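Local coordinates for cellulosomal scaffoldin adaptor protein B (Acetivibrio cellulolyticus, PDB 4UYP), which docks through its C-terminal type I dockerin onto cohesins of the anchoring scaffoldin ScaC, helping to attach cellulosomes to the bacterial cell surface, at residues 53-56 / 57-61. The protein carries 2 engineered substitutions. Residues are numbered along the deposited sequence; the frame is centred on the assembly and turned at random.
With CA (calcium ion), chain K.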
ATOM      1  N   ASP B  53     -18.787   5.565  -0.050  1.00 10.31           N
ATOM      2  CA  ASP B  53     -19.590   5.550   1.198  1.00 10.65           C
ATOM      3  C   ASP B  53     -19.625   6.923   1.769  1.00 11.38           C
ATOM      4  O   ASP B  53     -20.647   7.381   2.273  1.00 11.58           O
ATOM      5  CB  ASP B  53     -19.024   4.557   2.189  1.00 11.09           C
ATOM      6  CG  ASP B  53     -19.079   3.135   1.723  1.00 11.68           C
ATOM      7  OD1 ASP B  53     -20.179   2.566   1.458  1.00 12.56           O
ATOM      8  OD2 ASP B  53     -18.017   2.414   1.666  1.00 11.72           O
ATOM      9  N   ALA B  54     -18.469   7.679   1.715  1.00 10.68           N
ATOM     10  CA  ALA B  54     -18.461   8.995   2.324  1.00 10.95           C
ATOM     11  C   ALA B  54     -19.394   9.942   1.517  1.00 10.38           C
ATOM     12  O   ALA B  54     -20.120  10.713   2.144  1.00 11.07           O
ATOM     13  CB  ALA B  54     -16.961   9.516   2.276  1.00 10.98           C
ATOM     14  N   VAL B  55     -19.343   9.878   0.200  1.00 11.29           N
ATOM     15  CA  VAL B  55     -20.152  10.786  -0.576  0.50 10.48           C
ATOM     16  C   VAL B  55     -21.639  10.422  -0.475  1.00 11.06           C
ATOM     17  O   VAL B  55     -22.460  11.351  -0.462  1.00 11.55           O
ATOM     18  CB  VAL B  55     -19.641  10.952  -1.999  0.50 10.45           C
ATOM     19  CG1 VAL B  55     -20.068   9.815  -2.955  0.50  8.55           C
ATOM     20  CG2 VAL B  55     -19.887  12.362  -2.490  0.50 10.92           C
ATOM     21  N   LEU B  56     -21.925   9.124  -0.296  1.00 11.53           N
ATOM     22  CA  LEU B  56     -23.326   8.736  -0.029  1.00 11.50           C
ATOM     23  C   LEU B  56     -23.814   9.318   1.250  1.00 12.28           C
ATOM     24  O   LEU B  56     -24.978   9.814   1.303  1.00 11.99           O
ATOM     25  CB  LEU B  56     -23.467   7.215  -0.083  1.00 11.27           C
ATOM     26  CG  LEU B  56     -23.402   6.565  -1.486  1.00 12.47           C
ATOM     27  CD1 LEU B  56     -23.232   5.054  -1.387  1.00 12.85           C
ATOM     28  CD2 LEU B  56     -24.685   6.878  -2.343  1.00 13.39           C
ATOM     29  N   VAL B  57     -23.060   9.218   2.324  1.00 11.43           N
ATOM     30  CA  VAL B  57     -23.512   9.861   3.542  1.00 11.12           C
ATOM     31  C   VAL B  57     -23.696  11.358   3.366  1.00 12.73           C
ATOM     32  O   VAL B  57     -24.719  11.935   3.804  1.00 12.57           O
ATOM     33  CB  VAL B  57     -22.547   9.520   4.730  1.00 11.52           C
ATOM     34  CG1 VAL B  57     -22.929  10.284   6.005  1.00 11.61           C
ATOM     35  CG2 VAL B  57     -22.628   8.023   4.989  1.00 12.03           C
ATOM     36  N   ARG B  58     -22.731  12.067   2.748  1.00 11.65           N
ATOM     37  CA  ARG B  58     -22.923  13.484   2.525  1.00 12.41           C
ATOM     38  C   ARG B  58     -24.193  13.762   1.737  1.00 12.35           C
ATOM     39  O   ARG B  58     -24.961  14.670   2.107  1.00 12.16           O
ATOM     40  CB  ARG B  58     -21.729  13.985   1.731  1.00 14.48           C
ATOM     41  CG  ARG B  58     -21.891  15.487   1.538  1.00 15.30           C
ATOM     42  CD  ARG B  58     -20.964  15.929   0.458  1.00 15.85           C
ATOM     43  NE  ARG B  58     -21.428  15.440  -0.865  1.00 15.37           N
ATOM     44  CZ  ARG B  58     -20.812  15.676  -2.001  1.00 13.85           C
ATOM     45  NH1 ARG B  58     -19.629  16.333  -2.042  1.00 14.39           N
ATOM     46  NH2 ARG B  58     -21.326  15.205  -3.164  1.00 12.50           N
ATOM     47  N   ASP B  59     -24.400  12.962   0.692  1.00 11.68           N
ATOM     48  CA  ASP B  59     -25.591  13.192  -0.192  1.00 12.64           C
ATOM     49  C   ASP B  59     -26.851  12.879   0.564  1.00 13.63           C
ATOM     50  O   ASP B  59     -27.861  13.579   0.276  1.00 15.01           O
ATOM     51  CB  ASP B  59     -25.444  12.383  -1.468  1.00 11.37           C
ATOM     52  CG  ASP B  59     -24.301  12.887  -2.363  1.00 11.32           C
ATOM     53  OD1 ASP B  59     -23.719  13.975  -2.079  1.00 13.34           O
ATOM     54  OD2 ASP B  59     -24.033  12.211  -3.358  1.00 13.23           O
ATOM     55  N   TYR B  60     -26.874  11.940   1.459  1.00 12.72           N
ATOM     56  CA  TYR B  60     -28.084  11.765   2.297  1.00 13.84           C
ATOM     57  C   TYR B  60     -28.307  13.014   3.168  1.00 14.29           C
ATOM     58  O   TYR B  60     -29.443  13.530   3.299  1.00 15.62           O
ATOM     59  CB  TYR B  60     -27.895  10.523   3.200  1.00 14.14           C
ATOM     60  CG  TYR B  60     -28.954  10.299   4.223  1.00 17.10           C
ATOM     61  CD1 TYR B  60     -30.076   9.551   3.867  1.00 19.68           C
ATOM     62  CD2 TYR B  60     -28.858  10.800   5.500  1.00 17.28           C
ATOM     63  CE1 TYR B  60     -31.115   9.351   4.766  1.00 23.14           C
ATOM     64  CE2 TYR B  60     -29.875  10.514   6.430  1.00 19.84           C
ATOM     65  CZ  TYR B  60     -30.987   9.792   6.035  1.00 23.82           C
ATOM     66  OH  TYR B  60     -31.971   9.628   7.062  1.00 24.01           O
ATOM     67  N   VAL B  61     -27.249  13.492   3.838  1.00 12.69           N
ATOM     68  CA  VAL B  61     -27.380  14.665   4.694  1.00 14.04           C
ATOM     69  C   VAL B  61     -27.976  15.822   3.902  1.00 15.93           C
ATOM     70  O   VAL B  61     -28.810  16.585   4.415  1.00 17.32           O
ATOM     71  CB  VAL B  61     -26.028  15.010   5.338  1.00 15.43           C
ATOM     72  CG1 VAL B  61     -26.153  16.354   6.052  1.00 17.62           C
ATOM     73  CG2 VAL B  61     -25.670  13.914   6.355  1.00 15.55           C
TER
HETATM   74 CA    CA K 200     -18.970   0.350   1.013  1.00 13.19          CA
HETATM   75  O   HOH W   1     -18.228   1.028  -1.186  1.00 11.66           O
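Arg58 folds back along helix 51-61 and, in one of two Val55 conformers, lays its guanidinium over that residue, one turn earlier. Arg58 CB lies 3.5 Å from Val55 O. CG stands anti to the backbone N (chi1 -178°), and the chain then bends at chi3 (71°), which brings the flat group round toward Val55. In that conformer CG2 of Val55 lies under one face near the rim, with Arg58 NH2 3.3 Å from Val55 CG2. Arg58 NE meets Asp59 OD1 nearly head-on to its C-O bond, while Arg58 NH2 uses the syn lone pair of Asp59 OD1 at 2.9 Å. Both bonds lie in the guanidinium plane and form a side-on salt bridge, which, with a bond from NH1, limits the rotation of the group. That NH1 bond goes to Ala79 O of the ScaC chain, and Asp59 OD2 is hydrogen-bonded to Tyr32 OH of the same chain, so the ion pair belongs to the cohesin-dockerin interface.

Helix 51-61 is the exiting helix of the second EF-hand-like calcium loop of the dockerin. Near its start Asp53 chelates calcium with both carboxylate oxygens, OD1 at 2.6 Å and OD2 at 2.4 Å. Asp42, Asp44, Asn46, the backbone O of Ser48 and a water complete the site, and the Lys50 backbone N bonds to Asp53 OD2.

Regular i to i+4 bonds link the two halves of the helix. Val57 N donates to Asp53 O at 3.0 Å, and Asp59 N donates to Val55 O at 2.8 Å. Val57 CG2 packs against Asp53 O at 3.4 Å. The Val57 side chain also touches Ala18 and Ile21 of helix 15-26.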